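Local atomic coordinates of glycoside hydrolase family 43 (Halothermothrix orenii, PDB entry 4QQS), a protein that hydrolyses glycosidic bonds as a five-bladed beta-propeller enzyme with alpha-L-arabinofuranosidase activity, probably acting on plant polysaccharides such as xylan. Residues Y30-V41 against L52-Y60; S217-A225 against K236-M247. All coordinates share one frame; numbering follows the deposited sequence.

Contact 1: residues Y30-V41 against L52-Y60; sequences YATSAINRGFKV and LKGLALDSY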
loop_
_atom_site.group_PDB
_atom_site.type_symbol
_atom_site.label_atom_id
_atom_site.label_comp_id
_atom_site.label_asym_id
_atom_site.label_seq_id
_atom_site.Cartn_x
_atom_site.Cartn_y
_atom_site.Cartn_z
ATOM N N TYR A 30 8.918 4.208 -0.390
ATOM C CA TYR A 30 9.353 2.876 -0.777
ATOM C C TYR A 30 8.331 2.374 -1.781
ATOM O O TYR A 30 7.143 2.615 -1.608
ATOM C CB TYR A 30 9.394 1.938 0.436
ATOM C CG TYR A 30 10.145 2.485 1.631
ATOM C CD1 TYR A 30 9.520 3.320 2.541
ATOM C CD2 TYR A 30 11.480 2.178 1.845
ATOM C CE1 TYR A 30 10.185 3.827 3.631
ATOM C CE2 TYR A 30 12.158 2.685 2.946
ATOM C CZ TYR A 30 11.496 3.515 3.832
ATOM O OH TYR A 30 12.120 4.049 4.933
ATOM N N ALA A 31 8.754 1.666 -2.818
ATOM C CA ALA A 31 7.827 1.236 -3.854
ATOM C C ALA A 31 8.285 -0.046 -4.505
ATOM O O ALA A 31 9.474 -0.378 -4.495
ATOM C CB ALA A 31 7.667 2.324 -4.923
ATOM N N THR A 32 7.333 -0.763 -5.092
ATOM C CA THR A 32 7.659 -1.779 -6.090
ATOM C C THR A 32 8.501 -1.092 -7.163
ATOM O O THR A 32 8.126 -0.040 -7.678
ATOM C CB THR A 32 6.383 -2.364 -6.696
ATOM O OG1 THR A 32 5.584 -2.893 -5.639
ATOM C CG2 THR A 32 6.698 -3.443 -7.701
ATOM N N SER A 33 9.662 -1.662 -7.462
ATOM C CA SER A 33 10.670 -0.937 -8.214
ATOM C C SER A 33 11.605 -1.960 -8.847
ATOM O O SER A 33 11.355 -2.409 -9.968
ATOM C CB SER A 33 11.358 0.078 -7.281
ATOM O OG SER A 33 11.766 -0.510 -6.046
ATOM N N ALA A 34 12.619 -2.392 -8.106
ATOM C CA ALA A 34 13.575 -3.394 -8.578
ATOM C C ALA A 34 12.989 -4.798 -8.373
ATOM O O ALA A 34 13.391 -5.543 -7.457
ATOM C CB ALA A 34 14.881 -3.240 -7.840
ATOM N N ILE A 35 12.029 -5.155 -9.220
ATOM C CA ILE A 35 11.183 -6.318 -8.956
ATOM C C ILE A 35 11.953 -7.630 -8.872
ATOM O O ILE A 35 11.460 -8.575 -8.275
ATOM C CB ILE A 35 10.048 -6.448 -10.003
ATOM C CG1 ILE A 35 10.612 -6.404 -11.428
ATOM C CG2 ILE A 35 9.001 -5.362 -9.778
ATOM C CD1 ILE A 35 9.609 -6.735 -12.521
ATOM N N ASN A 36 13.142 -7.694 -9.451
ATOM C CA ASN A 36 13.918 -8.927 -9.388
ATOM C C ASN A 36 14.779 -9.025 -8.135
ATOM O O ASN A 36 15.396 -10.061 -7.892
ATOM C CB ASN A 36 14.809 -9.067 -10.618
ATOM C CG ASN A 36 14.025 -9.290 -11.891
ATOM O OD1 ASN A 36 12.868 -9.698 -11.866
ATOM N ND2 ASN A 36 14.672 -9.053 -13.018
ATOM N N ARG A 37 14.823 -7.964 -7.331
ATOM C CA ARG A 37 15.885 -7.820 -6.342
ATOM C C ARG A 37 15.513 -7.181 -4.989
ATOM O O ARG A 37 16.026 -7.591 -3.947
ATOM C CB ARG A 37 17.027 -7.029 -7.019
ATOM C CG ARG A 37 18.214 -6.704 -6.150
ATOM C CD ARG A 37 19.318 -6.038 -6.932
ATOM N NE ARG A 37 20.441 -5.794 -6.050
ATOM C CZ ARG A 37 21.682 -5.578 -6.453
ATOM N NH1 ARG A 37 21.977 -5.588 -7.747
ATOM N NH2 ARG A 37 22.631 -5.363 -5.555
ATOM N N GLY A 38 14.680 -6.149 -4.977
ATOM C CA GLY A 38 14.456 -5.423 -3.744
ATOM C C GLY A 38 13.703 -4.133 -3.984
ATOM O O GLY A 38 12.950 -4.007 -4.947
ATOM N N PHE A 39 13.900 -3.171 -3.090
ATOM C CA PHE A 39 13.093 -1.962 -3.077
ATOM C C PHE A 39 13.930 -0.721 -2.949
ATOM O O PHE A 39 14.714 -0.581 -2.006
ATOM C CB PHE A 39 12.062 -2.014 -1.939
ATOM C CG PHE A 39 11.245 -3.266 -1.969
ATOM C CD1 PHE A 39 10.249 -3.420 -2.916
ATOM C CD2 PHE A 39 11.506 -4.304 -1.095
ATOM C CE1 PHE A 39 9.536 -4.593 -2.996
ATOM C CE2 PHE A 39 10.803 -5.491 -1.168
ATOM C CZ PHE A 39 9.813 -5.634 -2.119
ATOM N N LYS A 40 13.709 0.192 -3.886
ATOM C CA LYS A 40 14.261 1.528 -3.825
ATOM C C LYS A 40 13.538 2.376 -2.789
ATOM O O LYS A 40 12.368 2.155 -2.457
ATOM C CB LYS A 40 14.150 2.200 -5.193
ATOM C CG LYS A 40 15.063 1.592 -6.242
ATOM C CD LYS A 40 14.840 2.171 -7.621
ATOM C CE LYS A 40 15.941 1.730 -8.573
ATOM N NZ LYS A 40 15.661 2.076 -9.987
ATOM N N VAL A 41 14.270 3.367 -2.299
ATOM C CA VAL A 41 13.756 4.399 -1.413
ATOM C C VAL A 41 14.114 5.772 -1.984
ATOM O O VAL A 41 15.208 5.966 -2.514
ATOM C CB VAL A 41 14.268 4.223 0.042
ATOM C CG1 VAL A 41 15.791 4.258 0.113
ATOM C CG2 VAL A 41 13.626 5.239 0.980
ATOM N N LEU A 52 16.178 9.983 -5.314
ATOM C CA LEU A 52 16.424 8.555 -5.202
ATOM C C LEU A 52 17.636 8.302 -4.314
ATOM O O LEU A 52 18.680 8.914 -4.507
ATOM C CB LEU A 52 16.655 8.002 -6.602
ATOM C CG LEU A 52 17.054 6.534 -6.700
ATOM C CD1 LEU A 52 16.006 5.609 -6.074
ATOM C CD2 LEU A 52 17.309 6.148 -8.154
ATOM N N LYS A 53 17.497 7.385 -3.354
ATOM C CA LYS A 53 18.544 7.078 -2.382
ATOM C C LYS A 53 18.943 5.603 -2.335
ATOM O O LYS A 53 19.490 5.145 -1.334
ATOM C CB LYS A 53 18.138 7.544 -0.980
ATOM C CG LYS A 53 17.846 9.041 -0.884
ATOM C CD LYS A 53 18.693 9.718 0.194
ATOM C CE LYS A 53 18.608 11.233 0.145
ATOM N NZ LYS A 53 18.988 11.871 1.447
ATOM N N GLY A 54 18.694 4.875 -3.418
ATOM C CA GLY A 54 19.197 3.519 -3.559
ATOM C C GLY A 54 18.267 2.447 -3.027
ATOM O O GLY A 54 17.094 2.694 -2.752
ATOM N N LEU A 55 18.795 1.232 -2.896
ATOM C CA LEU A 55 17.997 0.111 -2.402
ATOM C C LEU A 55 17.982 0.090 -0.880
ATOM O O LEU A 55 18.993 -0.197 -0.237
ATOM C CB LEU A 55 18.516 -1.232 -2.929
ATOM C CG LEU A 55 18.401 -1.489 -4.432
ATOM C CD1 LEU A 55 19.019 -2.836 -4.789
ATOM C CD2 LEU A 55 16.967 -1.428 -4.912
ATOM N N ALA A 56 16.816 0.355 -0.308
ATOM C CA ALA A 56 16.625 0.220 1.132
ATOM C C ALA A 56 16.677 -1.238 1.570
ATOM O O ALA A 56 17.214 -1.555 2.626
ATOM C CB ALA A 56 15.293 0.827 1.532
ATOM N N LEU A 57 16.089 -2.111 0.758
ATOM C CA LEU A 57 16.125 -3.556 0.958
ATOM C C LEU A 57 16.672 -4.152 -0.335
ATOM O O LEU A 57 16.141 -3.914 -1.420
ATOM C CB LEU A 57 14.713 -4.077 1.267
ATOM C CG LEU A 57 14.301 -5.537 1.468
ATOM C CD1 LEU A 57 14.576 -6.413 0.263
ATOM C CD2 LEU A 57 14.939 -6.100 2.701
ATOM N N ASP A 58 17.759 -4.895 -0.201
ATOM C CA ASP A 58 18.396 -5.566 -1.312
ATOM C C ASP A 58 18.471 -7.030 -0.930
ATOM O O ASP A 58 19.147 -7.379 0.031
ATOM C CB ASP A 58 19.798 -4.975 -1.518
ATOM C CG ASP A 58 20.502 -5.513 -2.752
ATOM O OD1 ASP A 58 19.936 -6.397 -3.429
ATOM O OD2 ASP A 58 21.639 -5.059 -3.034
ATOM N N SER A 59 17.781 -7.898 -1.655
ATOM C CA SER A 59 17.853 -9.310 -1.345
ATOM C C SER A 59 19.266 -9.851 -1.552
ATOM O O SER A 59 19.585 -10.902 -1.002
ATOM C CB SER A 59 16.839 -10.108 -2.167
ATOM O OG SER A 59 17.123 -10.057 -3.553
ATOM N N TYR A 60 20.101 -9.138 -2.321
ATOM C CA TYR A 60 21.484 -9.544 -2.552
ATOM C C TYR A 60 22.411 -9.057 -1.449
ATOM O O TYR A 60 23.569 -9.437 -1.419
ATOM C CB TYR A 60 22.010 -9.011 -3.884
ATOM C CG TYR A 60 21.258 -9.451 -5.128
ATOM C CD1 TYR A 60 20.219 -10.378 -5.077
ATOM C CD2 TYR A 60 21.601 -8.922 -6.364
ATOM C CE1 TYR A 60 19.546 -10.753 -6.227
ATOM C CE2 TYR A 60 20.938 -9.289 -7.508
ATOM C CZ TYR A 60 19.913 -10.202 -7.436
ATOM O OH TYR A 60 19.258 -10.564 -8.591
HETATM O O HOH W 1 16.682 -12.318 -8.022
#
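In the antiparallel hairpin of strands 38-44 and 51-58, the outer half of a four-stranded propeller blade, Arg-37, just before strand 38-44 begins, clasps Asp-58 at the end of strand 51-58. The guanidinium grips side-on: NE donates to OD1 and NH2 to OD2, both at 2.7 Å, while the two planes stand 37° apart. NH2 arrives on the syn side of OD2, whereas NE meets OD1 from above the carboxylate plane. From the opposite face of that plane the backbone N of Tyr-60 also bonds OD1, making an Asx turn that fixes the carboxylate. An extended chain, CG anti to the backbone N (chi1 177°), carries Arg-37 across Tyr-60: CG sits 3.9 Å from the ring centroid, almost on its normal, and ring atom CD2 lies 3.3 Å from CZ, over one guanidinium face. Arginine suits this partly exposed edge, its methylenes covering an aromatic ring while its charge is paired.

Arg-37 O takes two donors, Ser-59 N and Ser-59 OG, the latter at 2.7 Å, so the small hydroxyl residue ties off the strand end. A classic beta bulge sets Ala-56 and Leu-57 both against Phe-39. Phe-39 N bonds Leu-57 O at 2.9 Å, while the returns to Phe-39 O from Ala-56 N and Leu-57 N are weak. Gly-38 suits its place because a side chain there would collide with Leu-57 O.

On the face turned to the next blade, Phe-39 and Leu-57 run side by side, CD2 to CD1 4.0 Å, packing with Met-85 and Tyr-87 of that blade. Ala-56 CB, small enough for the corner, touches Val-41 CG1 at 3.7 Å and meets the Tyr-30 ring at its edge.

Contact 2: residues S217-A225 against K236-M247; sequences SPDYSIGYA and KYSGNPILSKRM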
loop_
_atom_site.group_PDB
_atom_site.type_symbol
_atom_site.label_atom_id
_atom_site.label_comp_id
_atom_site.label_asym_id
_atom_site.label_seq_id
_atom_site.Cartn_x
_atom_site.Cartn_y
_atom_site.Cartn_z
ATOM N N SER A 217 -5.507 -2.034 -15.826
ATOM C CA SER A 217 -6.663 -1.385 -16.437
ATOM C C SER A 217 -6.803 0.055 -15.960
ATOM O O SER A 217 -6.497 0.343 -14.805
ATOM C CB SER A 217 -7.929 -2.147 -16.050
ATOM O OG SER A 217 -9.097 -1.434 -16.412
ATOM N N PRO A 218 -7.311 0.958 -16.817
ATOM C CA PRO A 218 -7.617 2.314 -16.348
ATOM C C PRO A 218 -8.599 2.311 -15.177
ATOM O O PRO A 218 -8.628 3.278 -14.419
ATOM C CB PRO A 218 -8.220 2.986 -17.585
ATOM C CG PRO A 218 -7.700 2.197 -18.701
ATOM C CD PRO A 218 -7.611 0.799 -18.244
ATOM N N ASP A 219 -9.371 1.237 -15.030
ATOM C CA ASP A 219 -10.389 1.148 -13.996
ATOM C C ASP A 219 -9.865 0.741 -12.620
ATOM O O ASP A 219 -10.653 0.665 -11.681
ATOM C CB ASP A 219 -11.511 0.217 -14.440
ATOM C CG ASP A 219 -12.277 0.780 -15.616
ATOM O OD1 ASP A 219 -12.599 1.990 -15.590
ATOM O OD2 ASP A 219 -12.530 0.012 -16.570
ATOM N N TYR A 220 -8.563 0.490 -12.492
ATOM C CA TYR A 220 -7.976 0.347 -11.162
ATOM C C TYR A 220 -8.351 1.600 -10.380
ATOM O O TYR A 220 -8.262 2.710 -10.901
ATOM C CB TYR A 220 -6.472 0.185 -11.247
ATOM C CG TYR A 220 -5.804 -0.470 -10.064
ATOM C CD1 TYR A 220 -6.164 -1.741 -9.657
ATOM C CD2 TYR A 220 -4.769 0.158 -9.392
ATOM C CE1 TYR A 220 -5.498 -2.381 -8.615
ATOM C CE2 TYR A 220 -4.095 -0.462 -8.355
ATOM C CZ TYR A 220 -4.452 -1.732 -7.978
ATOM O OH TYR A 220 -3.733 -2.323 -6.958
ATOM N N SER A 221 -8.821 1.431 -9.148
ATOM C CA SER A 221 -9.336 2.562 -8.389
ATOM C C SER A 221 -9.407 2.212 -6.912
ATOM O O SER A 221 -9.294 1.034 -6.533
ATOM C CB SER A 221 -10.689 3.016 -8.938
ATOM O OG SER A 221 -11.484 1.931 -9.388
ATOM N N ILE A 222 -9.583 3.243 -6.095
ATOM C CA ILE A 222 -9.500 3.146 -4.645
ATOM C C ILE A 222 -10.852 3.387 -4.003
ATOM O O ILE A 222 -11.543 4.366 -4.323
ATOM C CB ILE A 222 -8.478 4.171 -4.101
ATOM C CG1 ILE A 222 -7.085 3.814 -4.625
ATOM C CG2 ILE A 222 -8.508 4.228 -2.581
ATOM C CD1 ILE A 222 -6.055 4.904 -4.462
ATOM N N GLY A 223 -11.212 2.490 -3.085
ATOM C CA GLY A 223 -12.379 2.644 -2.244
ATOM C C GLY A 223 -11.982 2.555 -0.784
ATOM O O GLY A 223 -10.809 2.377 -0.456
ATOM N N TYR A 224 -12.975 2.620 0.102
ATOM C CA TYR A 224 -12.711 2.321 1.502
ATOM C C TYR A 224 -13.849 1.568 2.157
ATOM O O TYR A 224 -14.976 1.513 1.642
ATOM C CB TYR A 224 -12.353 3.581 2.314
ATOM C CG TYR A 224 -13.507 4.491 2.663
ATOM C CD1 TYR A 224 -14.152 4.402 3.879
ATOM C CD2 TYR A 224 -13.939 5.456 1.769
ATOM C CE1 TYR A 224 -15.187 5.259 4.201
ATOM C CE2 TYR A 224 -14.964 6.321 2.084
ATOM C CZ TYR A 224 -15.591 6.209 3.296
ATOM O OH TYR A 224 -16.592 7.097 3.607
ATOM N N ALA A 225 -13.521 1.015 3.320
ATOM C CA ALA A 225 -14.467 0.391 4.219
ATOM C C ALA A 225 -14.240 0.936 5.614
ATOM O O ALA A 225 -13.161 1.442 5.917
ATOM C CB ALA A 225 -14.308 -1.124 4.210
ATOM N N LYS A 236 -18.180 -1.543 3.477
ATOM C CA LYS A 236 -17.709 -0.668 2.411
ATOM C C LYS A 236 -18.564 0.585 2.284
ATOM O O LYS A 236 -19.778 0.572 2.469
ATOM C CB LYS A 236 -17.663 -1.415 1.083
ATOM C CG LYS A 236 -16.504 -2.366 1.026
ATOM C CD LYS A 236 -16.526 -3.301 -0.164
ATOM C CE LYS A 236 -15.292 -4.186 -0.160
ATOM N NZ LYS A 236 -15.281 -5.143 -1.263
ATOM N N TYR A 237 -17.904 1.679 1.937
ATOM C CA TYR A 237 -18.575 2.937 1.628
ATOM C C TYR A 237 -19.444 2.779 0.379
ATOM O O TYR A 237 -18.977 2.353 -0.686
ATOM C CB TYR A 237 -17.522 4.033 1.425
ATOM C CG TYR A 237 -18.092 5.353 0.970
ATOM C CD1 TYR A 237 -19.171 5.929 1.616
ATOM C CD2 TYR A 237 -17.546 6.020 -0.119
ATOM C CE1 TYR A 237 -19.703 7.130 1.186
ATOM C CE2 TYR A 237 -18.060 7.242 -0.548
ATOM C CZ TYR A 237 -19.139 7.791 0.110
ATOM O OH TYR A 237 -19.678 8.983 -0.309
ATOM N N SER A 238 -20.704 3.173 0.486
ATOM C CA SER A 238 -21.635 3.012 -0.618
ATOM C C SER A 238 -21.251 3.828 -1.849
ATOM O O SER A 238 -21.605 3.467 -2.973
ATOM C CB SER A 238 -23.030 3.408 -0.169
ATOM O OG SER A 238 -23.078 4.807 0.081
ATOM N N GLY A 239 -20.524 4.927 -1.640
ATOM C CA GLY A 239 -20.127 5.816 -2.714
ATOM C C GLY A 239 -18.778 5.515 -3.337
ATOM O O GLY A 239 -18.259 6.339 -4.079
ATOM N N ASN A 240 -18.203 4.349 -3.056
ATOM C CA ASN A 240 -16.947 3.958 -3.687
ATOM C C ASN A 240 -17.089 3.923 -5.211
ATOM O O ASN A 240 -18.165 3.667 -5.741
ATOM C CB ASN A 240 -16.556 2.562 -3.232
ATOM C CG ASN A 240 -15.896 2.519 -1.861
ATOM O OD1 ASN A 240 -15.335 3.509 -1.381
ATOM N ND2 ASN A 240 -15.920 1.344 -1.245
ATOM N N PRO A 241 -15.991 4.160 -5.931
ATOM C CA PRO A 241 -14.654 4.488 -5.437
ATOM C C PRO A 241 -14.533 5.959 -5.049
ATOM O O PRO A 241 -15.245 6.822 -5.573
ATOM C CB PRO A 241 -13.762 4.180 -6.648
ATOM C CG PRO A 241 -14.644 4.480 -7.820
ATOM C CD PRO A 241 -16.018 4.022 -7.396
ATOM N N ILE A 242 -13.595 6.238 -4.147
ATOM C CA ILE A 242 -13.282 7.609 -3.752
ATOM C C ILE A 242 -12.183 8.246 -4.596
ATOM O O ILE A 242 -12.041 9.469 -4.578
ATOM C CB ILE A 242 -12.962 7.726 -2.246
ATOM C CG1 ILE A 242 -11.660 7.022 -1.884
ATOM C CG2 ILE A 242 -14.129 7.199 -1.426
ATOM C CD1 ILE A 242 -11.209 7.348 -0.460
ATOM N N LEU A 243 -11.435 7.442 -5.346
ATOM C CA LEU A 243 -10.404 7.968 -6.223
ATOM C C LEU A 243 -10.394 7.081 -7.456
ATOM O O LEU A 243 -10.133 5.873 -7.376
ATOM C CB LEU A 243 -9.063 8.000 -5.509
ATOM C CG LEU A 243 -7.968 8.785 -6.230
ATOM C CD1 LEU A 243 -8.337 10.253 -6.424
ATOM C CD2 LEU A 243 -6.655 8.684 -5.467
ATOM N N SER A 244 -10.739 7.675 -8.594
ATOM C CA SER A 244 -10.868 6.924 -9.831
ATOM C C SER A 244 -10.374 7.772 -11.005
ATOM O O SER A 244 -10.085 8.968 -10.865
ATOM C CB SER A 244 -12.304 6.433 -10.024
ATOM O OG SER A 244 -13.195 7.520 -10.085
ATOM N N LYS A 245 -10.262 7.125 -12.155
ATOM C CA LYS A 245 -9.621 7.703 -13.319
ATOM C C LYS A 245 -10.257 9.012 -13.783
ATOM O O LYS A 245 -11.439 9.297 -13.557
ATOM C CB LYS A 245 -9.661 6.688 -14.468
ATOM C CG LYS A 245 -11.070 6.441 -14.986
ATOM C CD LYS A 245 -11.160 5.304 -15.988
ATOM C CE LYS A 245 -12.585 5.193 -16.536
ATOM N NZ LYS A 245 -12.748 4.042 -17.431
ATOM N N ARG A 246 -9.431 9.793 -14.467
ATOM C CA ARG A 246 -9.868 10.951 -15.241
ATOM C C ARG A 246 -9.082 10.904 -16.550
ATOM O O ARG A 246 -8.038 11.534 -16.712
ATOM C CB ARG A 246 -9.624 12.267 -14.491
ATOM C CG ARG A 246 -10.596 12.520 -13.327
ATOM C CD ARG A 246 -12.049 12.683 -13.780
ATOM N NE ARG A 246 -12.177 13.779 -14.729
ATOM C CZ ARG A 246 -12.262 15.060 -14.389
ATOM N NH1 ARG A 246 -12.286 15.428 -13.114
ATOM N NH2 ARG A 246 -12.333 15.975 -15.337
ATOM N N MET A 247 -9.573 10.110 -17.487
ATOM C CA MET A 247 -8.849 9.912 -18.724
ATOM C C MET A 247 -8.767 11.217 -19.527
ATOM O O MET A 247 -7.832 11.412 -20.289
ATOM C CB MET A 247 -9.491 8.778 -19.523
ATOM C CG MET A 247 -9.476 7.448 -18.766
ATOM S SD MET A 247 -7.816 6.828 -18.408
ATOM C CE MET A 247 -7.301 6.264 -20.022
HETATM O O HOH W 2 -10.507 4.280 -12.183
#
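Asn-240 turns its amide onto the backbone of Tyr-224: OD1 accepts from Tyr-224 N at 2.9 Å and ND2 donates to Tyr-224 O at 3.0 Å. An amide suits the place because it offers both acceptor and donor. Tyr-237 N reaches Tyr-224 O from the opposite face of its carbonyl plane. A leucine in place of Asn-240 would probably leave Tyr-224 N without its acceptor and Tyr-224 O with one donor fewer. Glycine suits position 223, where a CB would strike Asn-240 CG. The Tyr-224 and Tyr-237 rings are nearly parallel but slid apart, planes at 16°; Tyr-237 CB lies over the Tyr-224 face, and CG anti to the backbone N (chi1 174°) carries its ring alongside Tyr-224 CE2. Ile-242 CG2 lies at the Tyr-224 edge, in its plane, 3.6 Å from CD2.

Ile-242 and Leu-243 both face Ile-222 in a classic beta bulge, both donating to Ile-222 O. At the solvent side Lys-245 runs past Pro-218 O to a salt bridge, NZ to Asp-219 OD1 2.8 Å.

Gln-182 OE1 accepts from Asn-240 ND2. Strand 221-227 pairs on its other edge with strand 205-212, while Ile-242 and Leu-243 pack on strand 298-302 of the adjoining sheet.

In the fold
Contacts 1 and 2 lie on opposite sides of the propeller, their centres about 28 Å apart, and share no strand. Each is partly buried, with apolar side chains packed together and a salt bridge on its more exposed side. Contact 1 joins neighbouring strands of one blade, one of them broken by a bulge, so the pairing is main chain to main chain; in contact 2 the loop 236-247 follows a strand edge, and a side-chain amide supplies part of the pairing. Contact 1 lays a charged group on a ring, contact 2 sets two rings together. The side chains of Phe-39 and Ile-222 lie about 7 Å and about 10 Å from that of Asp-17, the predicted proton acceptor.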